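Side-chain contact in glutamate--tRNA ligase (Elizabethkingia anophelis, PDB 6B1Z), which probably attaches glutamate to its tRNA in an ATP-dependent reaction, as a class I aminoacyl-tRNA synthetase: residues L24-V29 with S257-P262. Numbering follows the deposited sequence.
Sequences LHLGGV and SLILKP. With EDO (1,2-ethanediol), chain R.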
loop_
_atom_site.group_PDB
_atom_site.type_symbol
_atom_site.label_atom_id
_atom_site.label_comp_id
_atom_site.label_asym_id
_atom_site.label_seq_id
_atom_site.Cartn_x
_atom_site.Cartn_y
_atom_site.Cartn_z
ATOM N N LEU A 24 -1.795 2.408 -6.954
ATOM C CA LEU A 24 -1.040 2.881 -5.797
ATOM C C LEU A 24 -0.079 1.806 -5.307
ATOM O O LEU A 24 -0.451 0.633 -5.181
ATOM C CB LEU A 24 -1.992 3.263 -4.666
ATOM C CG LEU A 24 -2.909 4.459 -4.891
ATOM C CD1 LEU A 24 -3.740 4.674 -3.645
ATOM C CD2 LEU A 24 -2.099 5.707 -5.243
ATOM N N HIS A 25 1.164 2.202 -5.045
ATOM C CA HIS A 25 2.126 1.360 -4.360
ATOM C C HIS A 25 2.049 1.635 -2.856
ATOM O O HIS A 25 1.367 2.552 -2.407
ATOM C CB HIS A 25 3.542 1.614 -4.891
ATOM C CG HIS A 25 3.748 1.181 -6.311
ATOM N ND1 HIS A 25 4.580 0.137 -6.658
ATOM C CD2 HIS A 25 3.240 1.659 -7.472
ATOM C CE1 HIS A 25 4.570 -0.015 -7.971
ATOM N NE2 HIS A 25 3.771 0.900 -8.490
ATOM N N LEU A 26 2.766 0.819 -2.082
ATOM C CA LEU A 26 2.767 0.987 -0.630
ATOM C C LEU A 26 3.246 2.376 -0.223
ATOM O O LEU A 26 2.690 2.987 0.697
ATOM C CB LEU A 26 3.628 -0.090 0.019
ATOM C CG LEU A 26 3.210 -0.599 1.390
ATOM C CD1 LEU A 26 1.803 -1.185 1.342
ATOM C CD2 LEU A 26 4.210 -1.649 1.839
ATOM N N GLY A 27 4.280 2.893 -0.892
ATOM C CA GLY A 27 4.722 4.249 -0.601
ATOM C C GLY A 27 3.627 5.280 -0.795
ATOM O O GLY A 27 3.507 6.228 -0.017
ATOM N N GLY A 28 2.802 5.111 -1.837
ATOM C CA GLY A 28 1.726 6.060 -2.067
ATOM C C GLY A 28 0.620 5.966 -1.033
ATOM O O GLY A 28 0.069 6.979 -0.609
ATOM N N VAL A 29 0.291 4.744 -0.603
ATOM C CA VAL A 29 -0.668 4.566 0.483
ATOM C C VAL A 29 -0.176 5.262 1.739
ATOM O O VAL A 29 -0.951 5.931 2.436
ATOM C CB VAL A 29 -0.899 3.069 0.744
ATOM C CG1 VAL A 29 -1.788 2.868 1.989
ATOM C CG2 VAL A 29 -1.518 2.414 -0.489
ATOM N N SER A 257 11.200 9.230 3.462
ATOM C CA SER A 257 12.224 8.363 2.892
ATOM C C SER A 257 11.591 7.109 2.295
ATOM O O SER A 257 10.598 6.591 2.809
ATOM C CB SER A 257 13.250 7.995 3.966
ATOM O OG SER A 257 13.893 9.179 4.436
ATOM N N LEU A 258 12.168 6.628 1.192
ATOM C CA LEU A 258 11.622 5.454 0.516
ATOM C C LEU A 258 11.633 4.240 1.440
ATOM O O LEU A 258 12.554 4.052 2.238
ATOM C CB LEU A 258 12.434 5.158 -0.751
ATOM C CG LEU A 258 12.382 6.269 -1.807
ATOM C CD1 LEU A 258 13.309 5.944 -2.974
ATOM C CD2 LEU A 258 10.964 6.494 -2.294
ATOM N N ILE A 259 10.583 3.427 1.330
ATOM C CA ILE A 259 10.498 2.171 2.065
ATOM C C ILE A 259 11.581 1.231 1.561
ATOM O O ILE A 259 11.790 1.089 0.350
ATOM C CB ILE A 259 9.098 1.565 1.906
ATOM C CG1 ILE A 259 8.043 2.519 2.485
ATOM C CG2 ILE A 259 9.035 0.179 2.559
ATOM C CD1 ILE A 259 6.609 2.183 2.117
ATOM N N LEU A 260 12.282 0.595 2.488
ATOM C CA LEU A 260 13.416 -0.245 2.144
ATOM C C LEU A 260 12.998 -1.703 1.929
ATOM O O LEU A 260 11.940 -2.156 2.381
ATOM C CB LEU A 260 14.485 -0.144 3.232
ATOM C CG LEU A 260 14.974 1.281 3.499
ATOM C CD1 LEU A 260 15.934 1.289 4.662
ATOM C CD2 LEU A 260 15.639 1.862 2.260
ATOM N N LYS A 261 13.860 -2.435 1.220
ATOM C CA LYS A 261 13.628 -3.852 0.975
ATOM C C LYS A 261 13.585 -4.626 2.291
ATOM O O LYS A 261 14.187 -4.214 3.291
ATOM C CB LYS A 261 14.738 -4.430 0.096
ATOM C CG LYS A 261 14.669 -4.005 -1.344
ATOM C CD LYS A 261 15.657 -4.809 -2.181
ATOM C CE LYS A 261 15.700 -4.308 -3.608
ATOM N NZ LYS A 261 14.346 -4.311 -4.228
ATOM N N PRO A 262 12.900 -5.771 2.318
ATOM C CA PRO A 262 12.881 -6.561 3.559
ATOM C C PRO A 262 14.261 -7.010 3.994
ATOM O O PRO A 262 14.547 -7.069 5.197
ATOM C CB PRO A 262 11.984 -7.756 3.202
ATOM C CG PRO A 262 11.170 -7.306 2.043
ATOM C CD PRO A 262 12.045 -6.355 1.268
HETATM C C1 EDO R . 9.665 8.202 6.229
HETATM O O1 EDO R . 10.728 9.171 6.225
HETATM C C2 EDO R . 9.986 7.132 7.266
HETATM O O2 EDO R . 11.120 6.391 6.793
#
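The Leu26-Gly27 peptide presents one face to Ile259. The methyl Ile259 CD1 lies over that face, 4.1 Å from Leu26 C and 3.9 Å from Gly27 N. At the edge of the same patch, Ile259 CD1 meets Leu26 CB at 4.3 Å. Only the end of Ile259 does the touching. CG1 stands beside its own backbone N (chi1 -61°), and the nearly extended chi2 of 167° carries CD1 out to the helix. Ile259 CD1 also touches the main chain at Gly27 CA, again at 3.9 Å. The contact is small and largely buried, a van der Waals meeting with no hydrogen bond across the segments. Leu26 also packs on Phe307 and Val311 of helix 304-312. At the start of 257-262, Ser257 N donates a nearly straight 2.8 Å hydrogen bond to O1 of an ethanediol, probably from the crystallisation liquor. Ile259 and Leu268 are hydrogen-bonded through their backbones. By sequence, HLGG, which begins at the N-cap His25, corresponds to the HIGH motif, and KLSKR, which includes Lys267, Leu268 and Ser269, is probably the KMSKS signature. The contact joins the start of the HIGH-like helix to the loop before the KMSKS-like sequence, in a class I (HUP) catalytic domain.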